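Local coordinates for D-alanyl-D-alanine carboxypeptidase (Streptococcus pneumoniae R6, PDB 1XP4), which probably removes the terminal D-alanine from sugar-peptide precursors of the cell wall, acting as a serine-type carboxypeptidase of the peptidase S11 family, at residues 71-76 with 87-92; 98-103 with 107-112; 122-127 with 155-160; 207-210 with 214-217. All coordinates share one frame; numbering follows the deposited sequence.

Contact 1. Residues 71-76 with 87-92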
loop_
_atom_site.group_PDB
_atom_site.type_symbol
_atom_site.label_atom_id
_atom_site.label_comp_id
_atom_site.label_asym_id
_atom_site.label_seq_id
_atom_site.Cartn_x
_atom_site.Cartn_y
_atom_site.Cartn_z
ATOM N N TYR A 71 27.076 3.250 -12.694
ATOM C CA TYR A 71 25.812 2.818 -13.281
ATOM C C TYR A 71 24.639 3.755 -12.976
ATOM O O TYR A 71 23.992 4.257 -13.894
ATOM C CB TYR A 71 25.516 1.379 -12.827
ATOM C CG TYR A 71 24.074 0.914 -12.920
ATOM C CD1 TYR A 71 23.288 1.189 -14.040
ATOM C CD2 TYR A 71 23.514 0.142 -11.897
ATOM C CE1 TYR A 71 21.977 0.708 -14.139
ATOM C CE2 TYR A 71 22.210 -0.347 -11.984
ATOM C CZ TYR A 71 21.444 -0.061 -13.106
ATOM O OH TYR A 71 20.148 -0.538 -13.182
ATOM N N PRO A 72 24.355 4.014 -11.689
ATOM C CA PRO A 72 23.236 4.904 -11.382
ATOM C C PRO A 72 23.551 6.340 -11.762
ATOM O O PRO A 72 22.676 7.092 -12.169
ATOM C CB PRO A 72 23.067 4.748 -9.873
ATOM C CG PRO A 72 23.640 3.403 -9.598
ATOM C CD PRO A 72 24.862 3.390 -10.458
ATOM N N TYR A 73 24.810 6.721 -11.628
ATOM C CA TYR A 73 25.197 8.081 -11.934
ATOM C C TYR A 73 25.100 8.409 -13.416
ATOM O O TYR A 73 24.570 9.456 -13.790
ATOM C CB TYR A 73 26.611 8.344 -11.423
ATOM C CG TYR A 73 27.170 9.677 -11.850
ATOM C CD1 TYR A 73 26.535 10.874 -11.497
ATOM C CD2 TYR A 73 28.320 9.744 -12.630
ATOM C CE1 TYR A 73 27.033 12.101 -11.918
ATOM C CE2 TYR A 73 28.828 10.961 -13.055
ATOM C CZ TYR A 73 28.184 12.134 -12.701
ATOM O OH TYR A 73 28.696 13.330 -13.150
ATOM N N GLN A 74 25.610 7.524 -14.261
ATOM C CA GLN A 74 25.563 7.760 -15.700
ATOM C C GLN A 74 24.139 7.734 -16.205
ATOM O O GLN A 74 23.774 8.482 -17.106
ATOM C CB GLN A 74 26.368 6.700 -16.446
ATOM C CG GLN A 74 27.864 6.944 -16.484
ATOM C CD GLN A 74 28.649 5.648 -16.411
ATOM O OE1 GLN A 74 28.143 4.578 -16.773
ATOM N NE2 GLN A 74 29.894 5.734 -15.944
ATOM N N LEU A 75 23.336 6.861 -15.620
ATOM C CA LEU A 75 21.952 6.725 -16.026
ATOM C C LEU A 75 21.210 8.057 -15.994
ATOM O O LEU A 75 20.114 8.181 -16.541
ATOM C CB LEU A 75 21.247 5.718 -15.117
ATOM C CG LEU A 75 19.810 5.336 -15.457
ATOM C CD1 LEU A 75 19.756 4.763 -16.857
ATOM C CD2 LEU A 75 19.307 4.325 -14.454
ATOM N N THR A 76 21.809 9.066 -15.378
ATOM C CA THR A 76 21.132 10.345 -15.278
ATOM C C THR A 76 21.561 11.427 -16.253
ATOM O O THR A 76 20.852 12.419 -16.406
ATOM C CB THR A 76 21.250 10.900 -13.871
ATOM O OG1 THR A 76 22.594 11.343 -13.641
ATOM C CG2 THR A 76 20.907 9.820 -12.875
ATOM N N GLU A 87 25.119 15.197 -9.273
ATOM C CA GLU A 87 26.533 15.448 -9.509
ATOM C C GLU A 87 27.441 15.353 -8.301
ATOM O O GLU A 87 28.654 15.341 -8.444
ATOM C CB GLU A 87 26.705 16.805 -10.199
ATOM C CG GLU A 87 26.254 16.802 -11.662
ATOM C CD GLU A 87 26.922 15.694 -12.468
ATOM O OE1 GLU A 87 28.160 15.551 -12.344
ATOM O OE2 GLU A 87 26.222 14.975 -13.220
ATOM N N ALA A 88 26.859 15.275 -7.113
ATOM C CA ALA A 88 27.647 15.159 -5.893
ATOM C C ALA A 88 27.891 13.681 -5.570
ATOM O O ALA A 88 28.668 13.354 -4.671
ATOM C CB ALA A 88 26.922 15.837 -4.744
ATOM N N ARG A 89 27.212 12.800 -6.306
ATOM C CA ARG A 89 27.332 11.349 -6.144
ATOM C C ARG A 89 27.326 10.798 -4.712
ATOM O O ARG A 89 27.892 9.743 -4.447
ATOM C CB ARG A 89 28.584 10.840 -6.873
ATOM C CG ARG A 89 28.444 10.714 -8.392
ATOM C CD ARG A 89 29.818 10.793 -9.046
ATOM N NE ARG A 89 30.101 9.705 -9.980
ATOM C CZ ARG A 89 30.166 8.421 -9.642
ATOM N NH1 ARG A 89 29.959 8.055 -8.391
ATOM N NH2 ARG A 89 30.458 7.504 -10.547
ATOM N N ASN A 90 26.692 11.510 -3.790
ATOM C CA ASN A 90 26.598 11.037 -2.416
ATOM C C ASN A 90 25.462 11.769 -1.727
ATOM O O ASN A 90 25.551 12.963 -1.447
ATOM C CB ASN A 90 27.901 11.265 -1.650
ATOM C CG ASN A 90 27.919 10.540 -0.314
ATOM O OD1 ASN A 90 27.091 10.805 0.561
ATOM N ND2 ASN A 90 28.858 9.608 -0.156
ATOM N N TYR A 91 24.383 11.049 -1.465
ATOM C CA TYR A 91 23.244 11.659 -0.829
ATOM C C TYR A 91 22.703 10.822 0.307
ATOM O O TYR A 91 23.027 9.649 0.448
ATOM C CB TYR A 91 22.139 11.920 -1.854
ATOM C CG TYR A 91 22.539 12.904 -2.926
ATOM C CD1 TYR A 91 23.270 12.489 -4.043
ATOM C CD2 TYR A 91 22.253 14.268 -2.791
ATOM C CE1 TYR A 91 23.719 13.404 -4.994
ATOM C CE2 TYR A 91 22.692 15.191 -3.738
ATOM C CZ TYR A 91 23.430 14.751 -4.833
ATOM O OH TYR A 91 23.909 15.656 -5.744
ATOM N N THR A 92 21.870 11.462 1.112
ATOM C CA THR A 92 21.236 10.857 2.265
ATOM C C THR A 92 20.162 9.838 1.883
ATOM O O THR A 92 19.523 9.952 0.833
ATOM C CB THR A 92 20.623 11.976 3.140
ATOM O OG1 THR A 92 21.573 12.365 4.135
ATOM C CG2 THR A 92 19.349 11.531 3.800
HETATM O O HOH W 1 23.717 13.338 -12.449
#
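Tyr73 presents its ring to Arg89 on one side and its hydroxyl to Glu87, so a single tyrosine meets both partners. Its CG stands anti to the backbone N (chi1 173°), which carries the ring out from helix 70-74 toward the other segment. Arg89 lies over one face of that ring. Its CD sits 3.9 Å from the ring centroid and almost on the ring normal, a CH-pi contact, while NE comes down nearer the rim, 3.2 Å from CD2 of Tyr73. The guanidinium is not stacked flat: its plane is turned 44° from the ring. A long arginine suits this place because its methylenes can cover the aromatic face while its charged end reaches further, to a salt bridge between NH2 and Asp70.

Glu87 approaches at the edge of the ring instead. Its chain is bent at chi2, which folds the carboxylate back to the phenol although CB points away, and the carboxylate plane is tilted 60° from the ring. The Tyr73 hydroxyl donates to Glu87 OE1 at 2.4 Å. The other oxygen, OE2, accepts from a water at 3.1 Å; that water also donates to Thr76 OG1, whose hydroxyl in turn binds Tyr73 O at 2.7 Å.

This surface contact draws together the ends of a ten-residue excursion without helix or strand. On one side, Tyr71, Pro72 and Leu75 rest on Ile110 of helix 106-117; on the other, strand 90-92 pairs antiparallel with strand 65-67.

Contact 2. Residues 98-103 with 107-112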
loop_
_atom_site.group_PDB
_atom_site.type_symbol
_atom_site.label_atom_id
_atom_site.label_comp_id
_atom_site.label_asym_id
_atom_site.label_seq_id
_atom_site.Cartn_x
_atom_site.Cartn_y
_atom_site.Cartn_z
ATOM N N GLU A 98 13.096 10.391 -0.651
ATOM C CA GLU A 98 12.224 11.471 -1.065
ATOM C C GLU A 98 12.273 11.570 -2.590
ATOM O O GLU A 98 11.236 11.675 -3.242
ATOM C CB GLU A 98 12.682 12.784 -0.417
ATOM C CG GLU A 98 11.586 13.825 -0.237
ATOM C CD GLU A 98 11.447 14.282 1.209
ATOM O OE1 GLU A 98 11.358 13.416 2.105
ATOM O OE2 GLU A 98 11.416 15.505 1.454
ATOM N N ALA A 99 13.479 11.521 -3.155
ATOM C CA ALA A 99 13.650 11.600 -4.605
ATOM C C ALA A 99 12.954 10.431 -5.315
ATOM O O ALA A 99 12.365 10.604 -6.386
ATOM C CB ALA A 99 15.126 11.622 -4.953
ATOM N N THR A 100 13.016 9.246 -4.711
ATOM C CA THR A 100 12.393 8.058 -5.283
ATOM C C THR A 100 10.866 8.135 -5.322
ATOM O O THR A 100 10.254 7.988 -6.380
ATOM C CB THR A 100 12.790 6.776 -4.496
ATOM O OG1 THR A 100 14.180 6.499 -4.695
ATOM C CG2 THR A 100 11.994 5.580 -4.970
ATOM N N LEU A 101 10.252 8.368 -4.170
ATOM C CA LEU A 101 8.801 8.412 -4.087
ATOM C C LEU A 101 8.130 9.641 -4.681
ATOM O O LEU A 101 7.040 9.545 -5.238
ATOM C CB LEU A 101 8.373 8.252 -2.630
ATOM C CG LEU A 101 8.682 6.887 -2.012
ATOM C CD1 LEU A 101 8.448 6.921 -0.515
ATOM C CD2 LEU A 101 7.809 5.838 -2.668
ATOM N N VAL A 102 8.778 10.793 -4.573
ATOM C CA VAL A 102 8.200 12.027 -5.088
ATOM C C VAL A 102 8.452 12.295 -6.571
ATOM O O VAL A 102 7.547 12.725 -7.291
ATOM C CB VAL A 102 8.710 13.234 -4.282
ATOM C CG1 VAL A 102 8.117 14.518 -4.840
ATOM C CG2 VAL A 102 8.349 13.062 -2.812
ATOM N N SER A 103 9.673 12.037 -7.028
ATOM C CA SER A 103 10.026 12.290 -8.418
ATOM C C SER A 103 10.280 11.030 -9.249
ATOM O O SER A 103 10.563 11.108 -10.446
ATOM C CB SER A 103 11.257 13.182 -8.460
ATOM O OG SER A 103 11.070 14.292 -7.606
ATOM N N SER A 107 17.839 6.656 -10.312
ATOM C CA SER A 107 19.149 6.559 -9.690
ATOM C C SER A 107 19.013 6.606 -8.181
ATOM O O SER A 107 19.877 6.117 -7.458
ATOM C CB SER A 107 20.059 7.669 -10.182
ATOM O OG SER A 107 20.472 7.378 -11.507
ATOM N N ALA A 108 17.922 7.189 -7.702
ATOM C CA ALA A 108 17.666 7.226 -6.268
ATOM C C ALA A 108 17.364 5.781 -5.836
ATOM O O ALA A 108 17.921 5.278 -4.859
ATOM C CB ALA A 108 16.470 8.120 -5.969
ATOM N N ALA A 109 16.489 5.115 -6.586
ATOM C CA ALA A 109 16.116 3.737 -6.291
ATOM C C ALA A 109 17.328 2.815 -6.328
ATOM O O ALA A 109 17.613 2.110 -5.355
ATOM C CB ALA A 109 15.065 3.244 -7.289
ATOM N N ILE A 110 18.033 2.820 -7.454
ATOM C CA ILE A 110 19.202 1.974 -7.616
ATOM C C ILE A 110 20.196 2.203 -6.488
ATOM O O ILE A 110 20.631 1.255 -5.828
ATOM C CB ILE A 110 19.898 2.237 -8.965
ATOM C CG1 ILE A 110 18.926 1.944 -10.112
ATOM C CG2 ILE A 110 21.138 1.370 -9.090
ATOM C CD1 ILE A 110 19.491 2.215 -11.489
ATOM N N ALA A 111 20.549 3.462 -6.260
ATOM C CA ALA A 111 21.489 3.792 -5.198
ATOM C C ALA A 111 21.093 3.135 -3.866
ATOM O O ALA A 111 21.913 2.472 -3.222
ATOM C CB ALA A 111 21.582 5.307 -5.036
ATOM N N LEU A 112 19.843 3.317 -3.452
ATOM C CA LEU A 112 19.367 2.732 -2.203
ATOM C C LEU A 112 19.545 1.210 -2.195
ATOM O O LEU A 112 19.942 0.618 -1.184
ATOM C CB LEU A 112 17.891 3.080 -1.998
ATOM C CG LEU A 112 17.586 4.522 -1.587
ATOM C CD1 LEU A 112 16.094 4.808 -1.718
ATOM C CD2 LEU A 112 18.066 4.751 -0.162
#
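Thr100 and Ala99 of helix 93-103 face Ala108 of helix 106-117 in a helical hairpin, two helices folded back on each other through a very short turn. The N-to-C directions of the two segments make an angle of 143°, nearer antiparallel than perpendicular, and their axes come within 8.4 Å, a separation that small residues make possible. Ala99 CB and Ala108 CB meet methyl to methyl at 3.9 Å, with no longer chain to keep the backbones apart.

Thr100 fills the next position along. Its OG1 sits beside its own backbone N and anti to the carbonyl carbon (chi1 -68°), while CG2 takes the place anti to N. This rotamer turns the hydroxyl toward the second helix, yet its hydrogen bond stays within the first: OG1 pairs with Leu96 O, one turn back. A buried hydroxyl is thereby satisfied without a polar partner across the interface, where it packs against the Ala108 methyl.

The hairpin belongs to the helical part of the penicillin-binding fold, and the turn between its arms carries Ser104, a predicted active-site residue. Thr100 also touches Lys44, the predicted proton acceptor, and Val48, so the same side chain meets both the second arm of the hairpin and helix 44-57, which follows Ser41, the predicted acyl-ester serine. Leu112, its CG anti to the carbonyl carbon (chi1 -74°), reaches from the far arm to bring CD1 within 3.9 Å of Thr100 OG1.

Contact 3. Residues 122-127 with 155-160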
loop_
_atom_site.group_PDB
_atom_site.type_symbol
_atom_site.label_atom_id
_atom_site.label_comp_id
_atom_site.label_asym_id
_atom_site.label_seq_id
_atom_site.Cartn_x
_atom_site.Cartn_y
_atom_site.Cartn_z
ATOM N N ASP A 122 21.252 -8.525 -6.106
ATOM C CA ASP A 122 20.954 -9.096 -4.802
ATOM C C ASP A 122 19.668 -8.473 -4.293
ATOM O O ASP A 122 18.808 -9.171 -3.752
ATOM C CB ASP A 122 22.093 -8.833 -3.812
ATOM C CG ASP A 122 23.386 -9.536 -4.212
ATOM O OD1 ASP A 122 23.340 -10.749 -4.503
ATOM O OD2 ASP A 122 24.450 -8.878 -4.230
ATOM N N PHE A 123 19.528 -7.163 -4.479
ATOM C CA PHE A 123 18.316 -6.487 -4.032
ATOM C C PHE A 123 17.078 -7.111 -4.696
ATOM O O PHE A 123 16.056 -7.323 -4.041
ATOM C CB PHE A 123 18.369 -4.987 -4.341
ATOM C CG PHE A 123 17.369 -4.189 -3.565
ATOM C CD1 PHE A 123 17.628 -3.817 -2.251
ATOM C CD2 PHE A 123 16.146 -3.847 -4.126
ATOM C CE1 PHE A 123 16.679 -3.115 -1.503
ATOM C CE2 PHE A 123 15.189 -3.146 -3.388
ATOM C CZ PHE A 123 15.460 -2.779 -2.073
ATOM N N VAL A 124 17.173 -7.408 -5.991
ATOM C CA VAL A 124 16.054 -8.022 -6.699
ATOM C C VAL A 124 15.688 -9.375 -6.078
ATOM O O VAL A 124 14.507 -9.706 -5.932
ATOM C CB VAL A 124 16.359 -8.227 -8.205
ATOM C CG1 VAL A 124 15.250 -9.067 -8.845
ATOM C CG2 VAL A 124 16.468 -6.866 -8.914
ATOM N N ASP A 125 16.697 -10.155 -5.708
ATOM C CA ASP A 125 16.430 -11.439 -5.096
ATOM C C ASP A 125 15.695 -11.188 -3.791
ATOM O O ASP A 125 14.849 -11.984 -3.374
ATOM C CB ASP A 125 17.730 -12.198 -4.843
ATOM C CG ASP A 125 18.419 -12.627 -6.133
ATOM O OD1 ASP A 125 17.714 -12.965 -7.112
ATOM O OD2 ASP A 125 19.667 -12.638 -6.163
HETATM N N MSE A 126 16.013 -10.073 -3.145
HETATM C CA MSE A 126 15.352 -9.732 -1.899
HETATM C C MSE A 126 13.893 -9.401 -2.176
HETATM O O MSE A 126 13.002 -9.829 -1.436
HETATM C CB MSE A 126 16.040 -8.541 -1.223
HETATM C CG MSE A 126 17.296 -8.903 -0.447
HETATM SE SE MSE A 126 18.189 -7.392 0.367
HETATM C CE MSE A 126 16.746 -6.746 1.471
HETATM N N MSE A 127 13.629 -8.646 -3.239
HETATM C CA MSE A 127 12.244 -8.314 -3.525
HETATM C C MSE A 127 11.473 -9.523 -4.047
HETATM O O MSE A 127 10.248 -9.601 -3.900
HETATM C CB MSE A 127 12.131 -7.092 -4.467
HETATM C CG MSE A 127 13.243 -6.888 -5.478
HETATM SE SE MSE A 127 13.349 -5.056 -6.206
HETATM C CE MSE A 127 11.545 -4.840 -6.870
ATOM N N ASN A 155 23.425 -3.459 -17.715
ATOM C CA ASN A 155 23.134 -3.580 -16.290
ATOM C C ASN A 155 21.804 -4.262 -15.977
ATOM O O ASN A 155 21.041 -3.801 -15.130
ATOM C CB ASN A 155 23.170 -2.197 -15.639
ATOM C CG ASN A 155 24.522 -1.523 -15.783
ATOM O OD1 ASN A 155 25.480 -1.876 -15.092
ATOM N ND2 ASN A 155 24.610 -0.552 -16.694
ATOM N N ILE A 156 21.532 -5.369 -16.657
ATOM C CA ILE A 156 20.292 -6.099 -16.431
ATOM C C ILE A 156 20.574 -7.357 -15.633
ATOM O O ILE A 156 21.704 -7.841 -15.592
ATOM C CB ILE A 156 19.612 -6.531 -17.753
ATOM C CG1 ILE A 156 20.498 -7.545 -18.479
ATOM C CG2 ILE A 156 19.322 -5.312 -18.625
ATOM C CD1 ILE A 156 19.825 -8.193 -19.644
ATOM N N TYR A 157 19.528 -7.885 -15.013
ATOM C CA TYR A 157 19.630 -9.093 -14.213
ATOM C C TYR A 157 20.158 -10.247 -15.066
ATOM O O TYR A 157 19.785 -10.395 -16.230
ATOM C CB TYR A 157 18.251 -9.449 -13.645
ATOM C CG TYR A 157 18.290 -10.462 -12.533
ATOM C CD1 TYR A 157 18.411 -11.822 -12.804
ATOM C CD2 TYR A 157 18.255 -10.057 -11.202
ATOM C CE1 TYR A 157 18.500 -12.759 -11.773
ATOM C CE2 TYR A 157 18.346 -10.981 -10.165
ATOM C CZ TYR A 157 18.468 -12.332 -10.460
ATOM O OH TYR A 157 18.563 -13.248 -9.441
ATOM N N PRO A 158 21.058 -11.065 -14.499
ATOM C CA PRO A 158 21.620 -12.205 -15.227
ATOM C C PRO A 158 20.504 -13.181 -15.574
ATOM O O PRO A 158 19.832 -13.707 -14.684
ATOM C CB PRO A 158 22.601 -12.802 -14.226
ATOM C CG PRO A 158 23.047 -11.611 -13.456
ATOM C CD PRO A 158 21.751 -10.880 -13.215
ATOM N N GLY A 159 20.303 -13.414 -16.866
ATOM C CA GLY A 159 19.261 -14.328 -17.283
ATOM C C GLY A 159 18.057 -13.594 -17.836
ATOM O O GLY A 159 17.355 -14.115 -18.698
ATOM N N SER A 160 17.815 -12.383 -17.345
ATOM C CA SER A 160 16.682 -11.597 -17.815
ATOM C C SER A 160 16.876 -11.187 -19.277
ATOM O O SER A 160 17.998 -11.090 -19.766
ATOM C CB SER A 160 16.491 -10.353 -16.939
ATOM O OG SER A 160 17.549 -9.428 -17.101
#
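Tyr157 reaches from a loop to helix 120-133, where its hydroxyl donates to Asp125 OD1 at 2.5 Å. The acceptor lies at the edge of the ring, near its plane, while the carboxylate itself stands almost perpendicular to the ring, the two planes being 85° apart. Beside this polar end the ring has an apolar neighbour: Val124 CG1 is 3.9 Å from Tyr157 CE2, and Val124 CB is about as close. Valine suits the spot, being a compact branched side chain that a helix can offer to an aromatic ring, with aspartate next in sequence to meet the hydroxyl.

With chi1 at -165°, the Tyr157 ring points away from its own N and out of the loop; Asp125 CG lies beside its own N, and the carboxylate swings toward the tyrosine. Pro158 CD rests over one face of the ring, 3.4 Å above its plane. A type II turn from Tyr157 to Ser160 steadies the loop: Tyr157 O accepts Ser160 N at 3.0 Å and Ser160 OG at 2.6 Å. Gly159 occupies the turn position whose positive phi would press a CB against the preceding carbonyl oxygen.

Further out, Lys121 forms a salt bridge with Asp125 OD2 and a weak hydrogen bond with Tyr157 OH, and Arg128 makes a cation-pi contact with the ring. The salt bridge with Lys121 probably favours the carboxylate form of Asp125, a good acceptor for the hydrogen bond from the phenol.

Contact 4. Residues 207-210 with 214-217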
loop_
_atom_site.group_PDB
_atom_site.type_symbol
_atom_site.label_atom_id
_atom_site.label_comp_id
_atom_site.label_asym_id
_atom_site.label_seq_id
_atom_site.Cartn_x
_atom_site.Cartn_y
_atom_site.Cartn_z
ATOM N N ASN A 207 2.438 13.010 -8.625
ATOM C CA ASN A 207 1.072 12.753 -8.200
ATOM C C ASN A 207 0.296 14.058 -8.275
ATOM O O ASN A 207 0.437 14.923 -7.413
ATOM C CB ASN A 207 1.065 12.228 -6.765
ATOM C CG ASN A 207 -0.300 11.739 -6.331
ATOM O OD1 ASN A 207 -1.326 12.214 -6.816
ATOM N ND2 ASN A 207 -0.320 10.794 -5.399
ATOM N N TYR A 208 -0.529 14.196 -9.303
ATOM C CA TYR A 208 -1.310 15.408 -9.483
ATOM C C TYR A 208 -2.652 15.493 -8.767
ATOM O O TYR A 208 -3.479 16.339 -9.090
ATOM C CB TYR A 208 -1.481 15.666 -10.973
ATOM C CG TYR A 208 -0.173 16.072 -11.588
ATOM C CD1 TYR A 208 0.544 17.144 -11.068
ATOM C CD2 TYR A 208 0.358 15.395 -12.678
ATOM C CE1 TYR A 208 1.749 17.536 -11.615
ATOM C CE2 TYR A 208 1.570 15.784 -13.235
ATOM C CZ TYR A 208 2.255 16.860 -12.694
ATOM O OH TYR A 208 3.439 17.290 -13.244
HETATM N N MSE A 209 -2.867 14.625 -7.787
HETATM C CA MSE A 209 -4.105 14.660 -7.022
HETATM C C MSE A 209 -3.827 15.223 -5.630
HETATM O O MSE A 209 -4.704 15.246 -4.764
HETATM C CB MSE A 209 -4.712 13.261 -6.919
HETATM C CG MSE A 209 -5.287 12.768 -8.229
HETATM SE SE MSE A 209 -5.918 10.962 -8.131
HETATM C CE MSE A 209 -7.758 11.324 -7.704
ATOM N N LEU A 210 -2.595 15.685 -5.433
ATOM C CA LEU A 210 -2.181 16.257 -4.162
ATOM C C LEU A 210 -2.542 17.747 -4.044
ATOM O O LEU A 210 -2.992 18.389 -5.007
ATOM C CB LEU A 210 -0.669 16.070 -3.973
ATOM C CG LEU A 210 -0.137 14.632 -3.876
ATOM C CD1 LEU A 210 1.391 14.622 -3.808
ATOM C CD2 LEU A 210 -0.724 13.959 -2.638
ATOM N N PRO A 214 -3.073 20.262 -10.318
ATOM C CA PRO A 214 -4.108 20.159 -11.348
ATOM C C PRO A 214 -5.251 19.188 -11.083
ATOM O O PRO A 214 -6.408 19.590 -11.072
ATOM C CB PRO A 214 -3.310 19.777 -12.588
ATOM C CG PRO A 214 -2.065 20.566 -12.401
ATOM C CD PRO A 214 -1.738 20.305 -10.939
ATOM N N ALA A 215 -4.930 17.917 -10.873
ATOM C CA ALA A 215 -5.956 16.905 -10.657
ATOM C C ALA A 215 -6.285 16.636 -9.198
ATOM O O ALA A 215 -6.675 15.523 -8.841
ATOM C CB ALA A 215 -5.544 15.612 -11.347
ATOM N N TYR A 216 -6.136 17.662 -8.367
ATOM C CA TYR A 216 -6.418 17.573 -6.932
ATOM C C TYR A 216 -7.759 16.919 -6.613
ATOM O O TYR A 216 -8.753 17.141 -7.306
ATOM C CB TYR A 216 -6.411 18.971 -6.317
ATOM C CG TYR A 216 -6.852 19.024 -4.869
ATOM C CD1 TYR A 216 -5.939 18.842 -3.829
ATOM C CD2 TYR A 216 -8.188 19.236 -4.537
ATOM C CE1 TYR A 216 -6.346 18.871 -2.495
ATOM C CE2 TYR A 216 -8.605 19.265 -3.206
ATOM C CZ TYR A 216 -7.681 19.082 -2.194
ATOM O OH TYR A 216 -8.097 19.099 -0.881
ATOM N N ARG A 217 -7.773 16.124 -5.549
ATOM C CA ARG A 217 -8.969 15.444 -5.067
ATOM C C ARG A 217 -8.756 15.341 -3.557
ATOM O O ARG A 217 -7.880 14.616 -3.081
ATOM C CB ARG A 217 -9.110 14.064 -5.740
ATOM C CG ARG A 217 -9.809 12.960 -4.926
ATOM C CD ARG A 217 -11.325 13.080 -4.781
ATOM N NE ARG A 217 -12.058 12.615 -5.957
ATOM C CZ ARG A 217 -13.274 12.068 -5.918
ATOM N NH1 ARG A 217 -13.901 11.892 -4.763
ATOM N NH2 ARG A 217 -13.891 11.734 -7.038
#
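In the irregular connection between strands 201-204 and 220-228, Met209 and Tyr216 bring the chain back on itself, their CA atoms 3.7 Å apart. A hydrogen bond runs from Arg217 N to Met209 O, 3.3 Å long. Ala215 O receives a CA-H contact from Met209 CA, also 3.3 Å. At Tyr216 the chain turns the ring's edge to the other segment, with CD1 3.2 Å from Leu210 O.

Met209, built as selenomethionine, lies alongside Arg217 and points the same way. Its chain is bent at chi3 (93°), which lays CE against Arg217 CB at 3.6 Å; its flexible selenoether chain can follow the arginine's methylenes in this manner. An Asx turn shapes the approach to it: Asn207 OD1 accepts Met209 N at 3.0 Å.

Strand 220-228, entered after this connection, is an outer strand of the five-stranded antiparallel sheet and carries Lys224, the predicted substrate-binding lysine. Arg217 is tied to the same body of the fold, through salt bridges to Glu241 of strand 234-241 and Asp272 of helix 262-277. From that helix Phe264 packs on Tyr208, Met209 and Ala215. Small Ala215 can come close to Tyr208, CB to CB 4.1 Å, while the rigid ring of Pro214 places its CD 3.9 Å from Tyr208 CD1.

Overall arrangement
The four contacts follow one another along the chain in series; each loop is closed before the next contact opens, so none nests in or crosses another. Contact 1 closes the excursion after helix 70-74, and strand 90-92 runs directly into the first helix of contact 2, which closes a turn of three residues, as contact 4 does later. Contacts 1 and 2 touch, Pro72 and Thr76 meeting Ser107. Helix 106-117 leads on to helix 120-133, where contact 3 closes a longer loop; its Asn155 packs on Tyr71. Contact 4 lies far from contact 3 (centres about 34 Å apart), but its nearest atoms come within about 5 Å of contact 2; it ties the approach to strand 220-228 to helix 262-277.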